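PDB 3LP5: putative cell surface hydrolase from Lactobacillus plantarum, which is of unknown function but probably acts as a cell-surface hydrolase with an alpha/beta-hydrolase fold. Local coordinates for residues A[52-57]-A[61-66]; A[76-81]-A[149-154]; A[160-165]-A[192-197]; A[224-229]-A[245-250]. All blocks are in the same frame, centred on the assembly; numbering follows the deposited sequence.

Contact 1 (A[52-57]-A[61-66]); sequences GSIAAN and PFIVIG
I54 packs on P61 just ahead of strand 62-67, while the flat phenyl ring of F62 leads away from I54 and stacks with H35. V7 and M9 also touch the F62 ring. The site belongs to an alpha/beta-hydrolase fold. Segment 61-66 enters strand 62-67 of the central sheet, between strands 37-42 and 7-10. Segment 52-57 runs from the end of edge strand 48-52 into the loop after it. Within 52-57, I54 alone touches segment 61-66. The P61 ring is puckered and is met at CB and CG. The CG2 branch of I54, anti to the backbone N, lies 3.8 Å from P61 CG. The CG1 branch stands beside that N (chi1 -58°) and carries the CD1 methyl to P61 CB, a tight contact of 3.5 Å. The I54 side chain crosses both P61 and I63 at about a right angle. L38 and Y95 also pack on I54. Cut back to alanine, I54 would probably leave P61 CB without its cover and take away the loop's apolar hold on the strand. Further along the strand, I54 CD1 also rests against I63 CG1, at 4.0 Å.

Contact 2 (A[76-81]-A[149-154]); sequences NIDKQA and TSMFKE
I77 and M151 make the apolar part of this contact. Their side chains cross at about a right angle. The sulfur of M151 lies against the CG2 branch of I77, with M151 SD 3.7 Å from I77 CG2. The methyl CE of M151 stays close to the same branch, 3.9 Å from I77 CG2. M151 leaves its helix with CG anti to the backbone N (chi1 -179°). It then bends at chi2 and chi3, which brings SD and CE across the CG2 branch of I77. M140 and K74 also touch M151. Were a serine to replace M151, the short polar side chain would probably not reach I77, whose CG2 would lose its apolar neighbour.

The charged part lies beside it. The carboxylates of D78 and E154 come from opposite directions, with their planes 89° apart. The modelled gap between D78 OD1 and E154 OE1 is too short to trust in detail. K74, which lies outside both segments, probably offsets the gathered negative charge. K74 NZ forms a salt bridge with D78 OD2 and a long, weak ion pair with E154 OE1.

One polar bond shapes the start of the second helix. T149 is its N-cap, and T149 OG1 accepts a nearly straight bond from F152 N at 3.3 Å.

The axes of the short helical segments 76-81 and 150-154 come within 11.9 Å and are inclined at 35°. D78 and E154 both also touch L114 of helix 107-118. The arrangement is helix-on-helix packing in the outer layer of an alpha/beta-hydrolase fold.

Contact 3 (A[160-165]-A[192-197]); sequences TGLPES and KYIFQD
Apolar contacts carry this meeting, and L162 makes all of them from the side of segment 160-165. Its CD1 methyl reaches F195 obliquely, 3.7 Å from F195 CD1 and 3.8 Å from F195 CE1. The second methyl stands a little further off, with L162 CD2 4.1 Å from F195 CE1. The two side chains cross at about a right angle. L162 CD1 also touches the CG2 branch of I194, at 3.9 Å. That methyl has a double role, since I194 CG2 sits 4.1 Å above the plane of the F195 ring, over its centre. In I194 the CG2 branch is anti to the backbone N, with CG1 at chi1 -71°, and this sets the methyl over the ring and beside L162 CD1.

In the alpha/beta-hydrolase fold, segment 160-165 lies in the connection from helix 150-157 to strand 167-172, opening with the end of a 3-10 turn. Segment 192-197 ends the short helix 191-195, just ahead of the last strand, 201-206. Helix 107-118 lines the same apolar patch: L116 and E117 touch L162, and T113 touches F195. I194 also rests on F152 and L155 of helix 150-157.

The one backbone bond of note lies within segment 192-197. It runs from Q196 N to K192 O, at 3.0 Å, and closes the last turn of the helix. Q196 is the first residue to leave helical geometry.

Contact 4 (A[224-229]-A[245-250]); sequences VSLIRQ and AQRVQN
R247 packs its aliphatic chain against L226 of helix 217-231, a helix of the alpha/beta-hydrolase fold that follows the last strand, 201-206. At CB the arginine is still 4.9 Å from L226 CD2. CG is no nearer, at 5.1 Å from the same methyl. CD makes the touch, 4.1 Å from L226 CD2. The chain is extended from CG to NE, with CG anti to the carbonyl carbon (chi1 -61°). R247 NE is 4.6 Å from L226 CD2 and is hydrogen-bonded to N244 OD1. CZ, at 5.9 Å from L226 CD2, and the terminal nitrogens lead on away from the leucine. R247 also touches Q222 and I205, and L226 rests on I205 too.

N244, one residue before the end of helix 238-245, links the two segments through its amide. While its OD1 takes the R247 NE bond, its ND2 is hydrogen-bonded to S225 OG and Q229 OE1. The direct approach of Q229 to the tail is looser, with Q229 NE2 4.3 Å from A245 N. That NE2 has a weak hydrogen bond to R241 O.

From R247 on, the C-terminal tail runs beside strand 201-206, an outermost strand of the sheet. R247 and Q249 form backbone hydrogen bonds with T206 and E204. R247 is also part of a type I beta turn from A245 to V248, in which V248 N bonds A245 O at 3.3 Å. Just after it, Q249 NE2 makes a weak bond to R247 O, 3.3 Å long and bent to 150°.

Overall arrangement
The four contacts follow one another along the chain, and none nests in or crosses another. Contact 1 comes first and closes a tight loop, with three residues between its segments, at the start of strand 62-67. That strand leads into helix 74-92, where contact 2 begins. Contact 2 closes the longest loop, 67 residues, and joins this helix to helix 150-157. Contact 3 closes a loop of 26 residues and ties the next connection to helix 191-195. It touches contact 2, where F152 packs on Y193 and I194. Contact 4 closes 15 residues and brings the C-terminal tail back to helix 217-231. Contacts 1 and 3 lie on opposite sides of the chain's centre, about 28 Å apart between centres.

Contact 1 (A[52-57]-A[61-66])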
loop_
_atom_site.group_PDB
_atom_site.type_symbol
_atom_site.label_atom_id
_atom_site.label_comp_id
_atom_site.label_asym_id
_atom_site.label_seq_id
_atom_site.Cartn_x
_atom_site.Cartn_y
_atom_site.Cartn_z
ATOM N N GLY A 52 -16.679 -10.748 5.232
ATOM C CA GLY A 52 -17.350 -9.561 4.646
ATOM C C GLY A 52 -17.831 -9.869 3.241
ATOM O O GLY A 52 -18.041 -11.054 2.908
ATOM N N SER A 53 -17.993 -8.823 2.400
ATOM C CA SER A 53 -18.430 -9.050 1.003
ATOM C C SER A 53 -18.469 -7.795 0.178
ATOM O O SER A 53 -18.425 -6.735 0.703
ATOM C CB SER A 53 -19.837 -9.683 0.975
ATOM O OG SER A 53 -20.732 -8.743 1.548
ATOM N N ILE A 54 -18.555 -7.944 -1.137
ATOM C CA ILE A 54 -18.705 -6.832 -2.054
ATOM C C ILE A 54 -20.178 -6.747 -2.419
ATOM O O ILE A 54 -20.754 -7.738 -2.917
ATOM C CB ILE A 54 -17.864 -7.096 -3.360
ATOM C CG1 ILE A 54 -16.367 -7.319 -3.066
ATOM C CG2 ILE A 54 -18.066 -5.993 -4.402
ATOM C CD1 ILE A 54 -15.838 -6.505 -1.951
ATOM N N ALA A 55 -20.801 -5.582 -2.183
ATOM C CA ALA A 55 -22.149 -5.300 -2.654
ATOM C C ALA A 55 -22.175 -5.416 -4.174
ATOM O O ALA A 55 -21.207 -4.990 -4.818
ATOM C CB ALA A 55 -22.577 -3.889 -2.208
ATOM N N ALA A 56 -23.260 -5.961 -4.761
ATOM C CA ALA A 56 -23.286 -6.191 -6.235
ATOM C C ALA A 56 -23.336 -4.920 -7.092
ATOM O O ALA A 56 -22.993 -4.952 -8.282
ATOM C CB ALA A 56 -24.383 -7.139 -6.643
ATOM N N ASN A 57 -23.745 -3.806 -6.505
ATOM C CA ASN A 57 -23.686 -2.518 -7.223
ATOM C C ASN A 57 -22.563 -1.563 -6.773
ATOM O O ASN A 57 -22.542 -0.411 -7.191
ATOM C CB ASN A 57 -25.001 -1.772 -7.028
ATOM C CG ASN A 57 -25.328 -1.586 -5.555
ATOM O OD1 ASN A 57 -24.751 -2.257 -4.701
ATOM N ND2 ASN A 57 -26.262 -0.700 -5.259
ATOM N N PRO A 61 -15.275 -1.151 -4.173
ATOM C CA PRO A 61 -15.187 -1.851 -2.910
ATOM C C PRO A 61 -13.751 -1.821 -2.361
ATOM O O PRO A 61 -12.786 -1.728 -3.137
ATOM C CB PRO A 61 -15.594 -3.290 -3.274
ATOM C CG PRO A 61 -15.254 -3.395 -4.762
ATOM C CD PRO A 61 -15.552 -2.053 -5.308
ATOM N N PHE A 62 -13.656 -1.870 -1.028
ATOM C CA PHE A 62 -12.386 -1.981 -0.341
ATOM C C PHE A 62 -12.153 -3.461 -0.159
ATOM O O PHE A 62 -13.005 -4.170 0.411
ATOM C CB PHE A 62 -12.467 -1.338 1.056
ATOM C CG PHE A 62 -12.601 0.190 1.060
ATOM C CD1 PHE A 62 -12.355 0.956 -0.088
ATOM C CD2 PHE A 62 -12.925 0.856 2.249
ATOM C CE1 PHE A 62 -12.439 2.359 -0.077
ATOM C CE2 PHE A 62 -13.050 2.271 2.270
ATOM C CZ PHE A 62 -12.805 3.012 1.112
ATOM N N ILE A 63 -11.027 -3.952 -0.615
ATOM C CA ILE A 63 -10.692 -5.342 -0.366
ATOM C C ILE A 63 -9.377 -5.406 0.463
ATOM O O ILE A 63 -8.342 -4.912 -0.001
ATOM C CB ILE A 63 -10.587 -6.069 -1.695
ATOM C CG1 ILE A 63 -11.897 -5.900 -2.503
ATOM C CG2 ILE A 63 -10.301 -7.550 -1.450
ATOM C CD1 ILE A 63 -11.776 -6.558 -3.961
ATOM N N VAL A 64 -9.420 -5.951 1.698
ATOM C CA VAL A 64 -8.202 -6.076 2.505
ATOM C C VAL A 64 -7.660 -7.448 2.209
ATOM O O VAL A 64 -8.414 -8.429 2.260
ATOM C CB VAL A 64 -8.505 -5.979 4.024
ATOM C CG1 VAL A 64 -7.206 -6.207 4.922
ATOM C CG2 VAL A 64 -9.114 -4.621 4.327
ATOM N N ILE A 65 -6.377 -7.534 1.908
ATOM C CA ILE A 65 -5.711 -8.823 1.757
ATOM C C ILE A 65 -4.566 -8.883 2.741
ATOM O O ILE A 65 -3.613 -8.101 2.600
ATOM C CB ILE A 65 -5.162 -9.052 0.307
ATOM C CG1 ILE A 65 -6.294 -8.954 -0.712
ATOM C CG2 ILE A 65 -4.420 -10.436 0.235
ATOM C CD1 ILE A 65 -5.835 -9.045 -2.127
ATOM N N GLY A 66 -4.657 -9.770 3.746
ATOM C CA GLY A 66 -3.522 -9.993 4.633
ATOM C C GLY A 66 -3.176 -11.452 4.754
ATOM O O GLY A 66 -3.708 -12.318 4.016
#

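Contact 2 (A[76-81]-A[149-154])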
loop_
_atom_site.group_PDB
_atom_site.type_symbol
_atom_site.label_atom_id
_atom_site.label_comp_id
_atom_site.label_asym_id
_atom_site.label_seq_id
_atom_site.Cartn_x
_atom_site.Cartn_y
_atom_site.Cartn_z
ATOM N N ASN A 76 9.984 -13.589 4.561
ATOM C CA ASN A 76 8.577 -13.539 4.643
ATOM C C ASN A 76 7.919 -12.704 3.542
ATOM O O ASN A 76 6.862 -13.074 3.010
ATOM C CB ASN A 76 8.120 -13.129 6.072
ATOM C CG ASN A 76 8.553 -14.115 7.081
ATOM O OD1 ASN A 76 9.240 -13.792 8.064
ATOM N ND2 ASN A 76 8.230 -15.340 6.837
ATOM N N ILE A 77 8.563 -11.609 3.185
ATOM C CA ILE A 77 8.043 -10.711 2.191
ATOM C C ILE A 77 8.007 -11.441 0.843
ATOM O O ILE A 77 7.042 -11.274 0.070
ATOM C CB ILE A 77 8.958 -9.432 2.037
ATOM C CG1 ILE A 77 8.981 -8.594 3.337
ATOM C CG2 ILE A 77 8.582 -8.606 0.757
ATOM C CD1 ILE A 77 7.733 -8.103 3.690
ATOM N N ASP A 78 9.017 -12.263 0.567
ATOM C CA ASP A 78 9.014 -13.007 -0.739
ATOM C C ASP A 78 7.815 -13.962 -0.807
ATOM O O ASP A 78 7.205 -14.076 -1.848
ATOM C CB ASP A 78 10.332 -13.767 -0.987
ATOM C CG ASP A 78 11.505 -12.829 -1.368
ATOM O OD1 ASP A 78 11.305 -11.655 -1.757
ATOM O OD2 ASP A 78 12.648 -13.259 -1.273
ATOM N N LYS A 79 7.468 -14.622 0.310
ATOM C CA LYS A 79 6.232 -15.461 0.358
ATOM C C LYS A 79 4.946 -14.660 0.302
ATOM O O LYS A 79 3.978 -15.110 -0.296
ATOM C CB LYS A 79 6.187 -16.325 1.646
ATOM C CG LYS A 79 7.354 -17.286 1.781
ATOM C CD LYS A 79 7.379 -17.953 3.143
ATOM C CE LYS A 79 8.730 -18.645 3.416
ATOM N NZ LYS A 79 8.557 -19.730 4.446
ATOM N N GLN A 80 4.903 -13.523 0.992
ATOM C CA GLN A 80 3.683 -12.694 0.990
ATOM C C GLN A 80 3.359 -12.158 -0.392
ATOM O O GLN A 80 2.190 -11.985 -0.738
ATOM C CB GLN A 80 3.756 -11.571 2.051
ATOM C CG GLN A 80 3.830 -12.175 3.505
ATOM C CD GLN A 80 4.724 -11.315 4.473
ATOM O OE1 GLN A 80 5.313 -10.322 4.066
ATOM N NE2 GLN A 80 4.777 -11.691 5.751
ATOM N N ALA A 81 4.387 -11.926 -1.196
ATOM C CA ALA A 81 4.151 -11.497 -2.589
ATOM C C ALA A 81 3.537 -12.595 -3.430
ATOM O O ALA A 81 2.674 -12.312 -4.209
ATOM C CB ALA A 81 5.422 -10.957 -3.220
ATOM N N THR A 149 20.360 -3.268 1.360
ATOM C CA THR A 149 19.932 -4.552 1.882
ATOM C C THR A 149 19.552 -5.499 0.738
ATOM O O THR A 149 19.310 -5.109 -0.421
ATOM C CB THR A 149 18.750 -4.420 2.874
ATOM O OG1 THR A 149 17.633 -3.821 2.204
ATOM C CG2 THR A 149 19.145 -3.588 4.091
ATOM N N SER A 150 19.519 -6.777 1.086
ATOM C CA SER A 150 19.127 -7.833 0.183
ATOM C C SER A 150 17.695 -7.568 -0.332
ATOM O O SER A 150 17.423 -7.748 -1.529
ATOM C CB SER A 150 19.194 -9.177 0.927
ATOM O OG SER A 150 19.102 -10.196 -0.041
ATOM N N MET A 151 16.801 -7.163 0.583
ATOM C CA MET A 151 15.436 -6.744 0.234
ATOM C C MET A 151 15.451 -5.668 -0.837
ATOM O O MET A 151 14.844 -5.833 -1.880
ATOM C CB MET A 151 14.620 -6.266 1.478
ATOM C CG MET A 151 13.141 -5.828 1.194
ATOM S SD MET A 151 12.055 -7.294 1.041
ATOM C CE MET A 151 12.127 -7.722 -0.683
ATOM N N PHE A 152 16.158 -4.573 -0.593
ATOM C CA PHE A 152 16.143 -3.508 -1.573
ATOM C C PHE A 152 16.782 -3.992 -2.906
ATOM O O PHE A 152 16.332 -3.617 -3.971
ATOM C CB PHE A 152 16.979 -2.332 -1.078
ATOM C CG PHE A 152 17.111 -1.231 -2.114
ATOM C CD1 PHE A 152 16.028 -0.412 -2.417
ATOM C CD2 PHE A 152 18.294 -1.086 -2.838
ATOM C CE1 PHE A 152 16.130 0.602 -3.379
ATOM C CE2 PHE A 152 18.402 -0.097 -3.814
ATOM C CZ PHE A 152 17.296 0.754 -4.084
ATOM N N LYS A 153 17.804 -4.827 -2.835
ATOM C CA LYS A 153 18.483 -5.349 -4.065
ATOM C C LYS A 153 17.457 -6.056 -4.946
ATOM O O LYS A 153 17.477 -5.873 -6.162
ATOM C CB LYS A 153 19.631 -6.300 -3.697
ATOM C CG LYS A 153 20.893 -5.506 -3.204
ATOM C CD LYS A 153 22.076 -6.472 -2.881
ATOM C CE LYS A 153 23.166 -5.784 -2.062
ATOM N NZ LYS A 153 24.253 -6.766 -1.686
ATOM N N GLU A 154 16.531 -6.793 -4.337
ATOM C CA GLU A 154 15.551 -7.515 -5.107
ATOM C C GLU A 154 14.508 -6.538 -5.664
ATOM O O GLU A 154 14.204 -6.613 -6.830
ATOM C CB GLU A 154 14.880 -8.620 -4.263
ATOM C CG GLU A 154 13.799 -9.407 -5.054
ATOM C CD GLU A 154 12.998 -10.428 -4.251
ATOM O OE1 GLU A 154 12.824 -10.314 -2.999
ATOM O OE2 GLU A 154 12.459 -11.330 -4.886
#

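Contact 3 (A[160-165]-A[192-197])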
loop_
_atom_site.group_PDB
_atom_site.type_symbol
_atom_site.label_atom_id
_atom_site.label_comp_id
_atom_site.label_asym_id
_atom_site.label_seq_id
_atom_site.Cartn_x
_atom_site.Cartn_y
_atom_site.Cartn_z
ATOM N N THR A 160 12.179 -2.520 -13.375
ATOM C CA THR A 160 11.719 -2.335 -14.747
ATOM C C THR A 160 10.443 -3.143 -15.084
ATOM O O THR A 160 9.762 -2.852 -16.071
ATOM C CB THR A 160 12.780 -2.602 -15.809
ATOM O OG1 THR A 160 13.195 -3.968 -15.735
ATOM C CG2 THR A 160 13.978 -1.691 -15.591
ATOM N N GLY A 161 10.096 -4.124 -14.252
ATOM C CA GLY A 161 8.818 -4.780 -14.430
ATOM C C GLY A 161 7.620 -3.905 -14.024
ATOM O O GLY A 161 6.502 -4.277 -14.320
ATOM N N LEU A 162 7.834 -2.758 -13.347
ATOM C CA LEU A 162 6.698 -1.913 -12.923
ATOM C C LEU A 162 5.913 -1.429 -14.132
ATOM O O LEU A 162 6.483 -1.263 -15.204
ATOM C CB LEU A 162 7.143 -0.699 -12.067
ATOM C CG LEU A 162 7.640 -1.083 -10.649
ATOM C CD1 LEU A 162 8.537 0.024 -10.062
ATOM C CD2 LEU A 162 6.482 -1.493 -9.671
ATOM N N PRO A 163 4.601 -1.250 -13.980
ATOM C CA PRO A 163 3.816 -0.668 -15.085
ATOM C C PRO A 163 4.116 0.804 -15.310
ATOM O O PRO A 163 4.078 1.586 -14.368
ATOM C CB PRO A 163 2.358 -0.851 -14.638
ATOM C CG PRO A 163 2.409 -1.218 -13.255
ATOM C CD PRO A 163 3.731 -1.847 -12.950
ATOM N N GLU A 164 4.388 1.180 -16.561
ATOM C CA GLU A 164 4.778 2.545 -16.865
ATOM C C GLU A 164 3.635 3.564 -16.682
ATOM O O GLU A 164 3.895 4.726 -16.457
ATOM C CB GLU A 164 5.421 2.682 -18.267
ATOM C CG GLU A 164 6.692 1.818 -18.486
ATOM C CD GLU A 164 7.439 2.119 -19.807
ATOM O OE1 GLU A 164 6.773 2.337 -20.843
ATOM O OE2 GLU A 164 8.696 2.142 -19.821
ATOM N N SER A 165 2.378 3.179 -16.792
ATOM C CA SER A 165 1.346 4.208 -16.666
ATOM C C SER A 165 0.872 4.445 -15.184
ATOM O O SER A 165 0.024 5.312 -14.955
ATOM C CB SER A 165 0.156 3.866 -17.560
ATOM O OG SER A 165 -0.464 2.731 -16.955
ATOM N N LYS A 192 12.324 6.044 -3.712
ATOM C CA LYS A 192 12.506 6.862 -4.909
ATOM C C LYS A 192 13.443 6.211 -5.935
ATOM O O LYS A 192 13.284 6.420 -7.144
ATOM C CB LYS A 192 13.003 8.238 -4.539
ATOM C CG LYS A 192 14.467 8.200 -4.169
ATOM C CD LYS A 192 15.038 9.466 -3.420
ATOM C CE LYS A 192 14.375 10.746 -3.796
ATOM N NZ LYS A 192 15.306 11.930 -3.475
ATOM N N TYR A 193 14.408 5.390 -5.493
ATOM C CA TYR A 193 15.283 4.673 -6.445
ATOM C C TYR A 193 14.575 3.587 -7.240
ATOM O O TYR A 193 14.974 3.275 -8.367
ATOM C CB TYR A 193 16.527 4.046 -5.737
ATOM C CG TYR A 193 17.251 5.020 -4.856
ATOM C CD1 TYR A 193 17.716 6.228 -5.368
ATOM C CD2 TYR A 193 17.423 4.756 -3.499
ATOM C CE1 TYR A 193 18.350 7.148 -4.559
ATOM C CE2 TYR A 193 18.082 5.657 -2.684
ATOM C CZ TYR A 193 18.532 6.856 -3.223
ATOM O OH TYR A 193 19.168 7.782 -2.422
ATOM N N ILE A 194 13.550 3.016 -6.657
ATOM C CA ILE A 194 12.714 2.029 -7.314
ATOM C C ILE A 194 11.777 2.727 -8.310
ATOM O O ILE A 194 11.682 2.351 -9.474
ATOM C CB ILE A 194 11.941 1.234 -6.281
ATOM C CG1 ILE A 194 12.916 0.308 -5.532
ATOM C CG2 ILE A 194 10.930 0.255 -6.971
ATOM C CD1 ILE A 194 12.518 0.061 -4.077
ATOM N N PHE A 195 11.138 3.795 -7.887
ATOM C CA PHE A 195 10.002 4.335 -8.643
ATOM C C PHE A 195 10.341 5.435 -9.649
ATOM O O PHE A 195 9.736 5.435 -10.707
ATOM C CB PHE A 195 8.905 4.793 -7.695
ATOM C CG PHE A 195 8.256 3.644 -6.964
ATOM C CD1 PHE A 195 7.521 2.693 -7.658
ATOM C CD2 PHE A 195 8.391 3.505 -5.600
ATOM C CE1 PHE A 195 6.909 1.620 -6.984
ATOM C CE2 PHE A 195 7.777 2.439 -4.926
ATOM C CZ PHE A 195 7.033 1.506 -5.638
ATOM N N GLN A 196 11.305 6.331 -9.364
ATOM C CA GLN A 196 11.430 7.531 -10.178
ATOM C C GLN A 196 11.893 7.062 -11.576
ATOM O O GLN A 196 12.793 6.213 -11.723
ATOM C CB GLN A 196 12.464 8.563 -9.627
ATOM C CG GLN A 196 12.121 9.203 -8.288
ATOM C CD GLN A 196 13.184 10.261 -7.777
ATOM O OE1 GLN A 196 14.470 10.002 -7.609
ATOM N NE2 GLN A 196 12.649 11.441 -7.511
ATOM N N ASP A 197 11.269 7.612 -12.598
ATOM C CA ASP A 197 11.571 7.159 -13.984
ATOM C C ASP A 197 11.242 5.692 -14.334
ATOM O O ASP A 197 11.593 5.236 -15.414
ATOM C CB ASP A 197 12.986 7.545 -14.403
ATOM C CG ASP A 197 13.077 9.059 -14.808
ATOM O OD1 ASP A 197 12.294 9.883 -14.293
ATOM O OD2 ASP A 197 13.902 9.433 -15.672
#

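Contact 4 (A[224-229]-A[245-250])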
loop_
_atom_site.group_PDB
_atom_site.type_symbol
_atom_site.label_atom_id
_atom_site.label_comp_id
_atom_site.label_asym_id
_atom_site.label_seq_id
_atom_site.Cartn_x
_atom_site.Cartn_y
_atom_site.Cartn_z
ATOM N N VAL A 224 -5.747 9.528 6.425
ATOM C CA VAL A 224 -7.089 9.272 5.791
ATOM C C VAL A 224 -7.408 10.434 4.844
ATOM O O VAL A 224 -7.913 10.202 3.747
ATOM C CB VAL A 224 -8.196 9.126 6.874
ATOM C CG1 VAL A 224 -9.640 9.204 6.280
ATOM C CG2 VAL A 224 -7.988 7.780 7.574
ATOM N N SER A 225 -7.028 11.669 5.221
ATOM C CA SER A 225 -7.300 12.791 4.358
ATOM C C SER A 225 -6.520 12.596 3.004
ATOM O O SER A 225 -7.054 12.846 1.945
ATOM C CB SER A 225 -6.879 14.101 5.005
ATOM O OG SER A 225 -7.162 15.198 4.131
ATOM N N LEU A 226 -5.295 12.093 3.069
ATOM C CA LEU A 226 -4.452 11.950 1.876
ATOM C C LEU A 226 -4.906 10.808 1.015
ATOM O O LEU A 226 -4.771 10.835 -0.222
ATOM C CB LEU A 226 -2.983 11.762 2.275
ATOM C CG LEU A 226 -2.353 12.990 2.966
ATOM C CD1 LEU A 226 -1.032 12.563 3.566
ATOM C CD2 LEU A 226 -2.140 14.183 2.013
ATOM N N ILE A 227 -5.361 9.747 1.672
ATOM C CA ILE A 227 -5.831 8.589 0.934
ATOM C C ILE A 227 -7.026 9.054 0.124
ATOM O O ILE A 227 -7.084 8.829 -1.110
ATOM C CB ILE A 227 -6.244 7.395 1.832
ATOM C CG1 ILE A 227 -5.036 6.717 2.472
ATOM C CG2 ILE A 227 -7.140 6.413 1.071
ATOM C CD1 ILE A 227 -5.426 5.789 3.658
ATOM N N ARG A 228 -7.932 9.752 0.784
ATOM C CA ARG A 228 -9.105 10.332 0.052
ATOM C C ARG A 228 -8.735 11.269 -1.130
ATOM O O ARG A 228 -9.234 11.111 -2.242
ATOM C CB ARG A 228 -10.030 11.024 1.017
ATOM C CG ARG A 228 -10.764 10.038 1.897
ATOM C CD ARG A 228 -11.634 10.781 2.921
ATOM N NE ARG A 228 -12.636 11.608 2.235
ATOM C CZ ARG A 228 -13.180 12.706 2.736
ATOM N NH1 ARG A 228 -12.863 13.127 3.952
ATOM N NH2 ARG A 228 -14.110 13.352 2.039
ATOM N N GLN A 229 -7.863 12.243 -0.896
ATOM C CA GLN A 229 -7.445 13.177 -1.907
ATOM C C GLN A 229 -6.641 12.546 -3.067
ATOM O O GLN A 229 -6.859 12.900 -4.208
ATOM C CB GLN A 229 -6.628 14.302 -1.272
ATOM C CG GLN A 229 -6.022 15.288 -2.283
ATOM C CD GLN A 229 -5.693 16.602 -1.653
ATOM O OE1 GLN A 229 -6.188 16.921 -0.557
ATOM N NE2 GLN A 229 -4.872 17.379 -2.314
ATOM N N ALA A 245 -1.637 19.402 -0.272
ATOM C CA ALA A 245 -0.697 19.781 -1.351
ATOM C C ALA A 245 0.652 20.237 -0.791
ATOM O O ALA A 245 1.701 19.918 -1.344
ATOM C CB ALA A 245 -1.294 20.899 -2.279
ATOM N N GLN A 246 0.628 20.907 0.352
ATOM C CA GLN A 246 1.846 21.432 0.914
ATOM C C GLN A 246 2.619 20.393 1.703
ATOM O O GLN A 246 3.779 20.666 2.070
ATOM C CB GLN A 246 1.571 22.630 1.808
ATOM C CG GLN A 246 1.067 23.870 1.089
ATOM C CD GLN A 246 0.657 24.913 2.119
ATOM O OE1 GLN A 246 0.005 24.588 3.123
ATOM N NE2 GLN A 246 1.078 26.164 1.903
ATOM N N ARG A 247 2.010 19.227 1.940
ATOM C CA ARG A 247 2.724 18.053 2.476
ATOM C C ARG A 247 3.614 17.308 1.440
ATOM O O ARG A 247 4.517 16.537 1.820
ATOM C CB ARG A 247 1.737 17.049 3.056
ATOM C CG ARG A 247 0.908 17.595 4.205
ATOM C CD ARG A 247 -0.062 16.513 4.728
ATOM N NE ARG A 247 -1.211 17.120 5.426
ATOM C CZ ARG A 247 -1.149 17.716 6.617
ATOM N NH1 ARG A 247 -0.001 17.825 7.296
ATOM N NH2 ARG A 247 -2.247 18.236 7.134
ATOM N N VAL A 248 3.350 17.509 0.162
ATOM C CA VAL A 248 4.202 16.936 -0.915
ATOM C C VAL A 248 5.631 17.519 -0.861
ATOM O O VAL A 248 5.806 18.761 -0.731
ATOM C CB VAL A 248 3.563 17.231 -2.255
ATOM C CG1 VAL A 248 4.495 16.903 -3.470
ATOM C CG2 VAL A 248 2.223 16.521 -2.340
ATOM N N GLN A 249 6.642 16.642 -0.911
ATOM C CA GLN A 249 8.058 17.007 -0.705
ATOM C C GLN A 249 8.815 17.186 -2.032
ATOM O O GLN A 249 9.985 17.649 -2.042
ATOM C CB GLN A 249 8.789 15.885 0.041
ATOM C CG GLN A 249 8.369 15.668 1.470
ATOM C CD GLN A 249 8.587 16.908 2.285
ATOM O OE1 GLN A 249 9.668 17.115 2.860
ATOM N NE2 GLN A 249 7.592 17.768 2.300
ATOM N N ASN A 250 8.187 16.773 -3.136
ATOM C CA ASN A 250 8.820 16.908 -4.451
ATOM C C ASN A 250 7.830 17.439 -5.481
ATOM O O ASN A 250 8.121 17.429 -6.689
ATOM C CB ASN A 250 9.456 15.554 -4.879
ATOM C CG ASN A 250 8.420 14.478 -5.161
ATOM O OD1 ASN A 250 7.332 14.454 -4.545
ATOM N ND2 ASN A 250 8.723 13.615 -6.138
#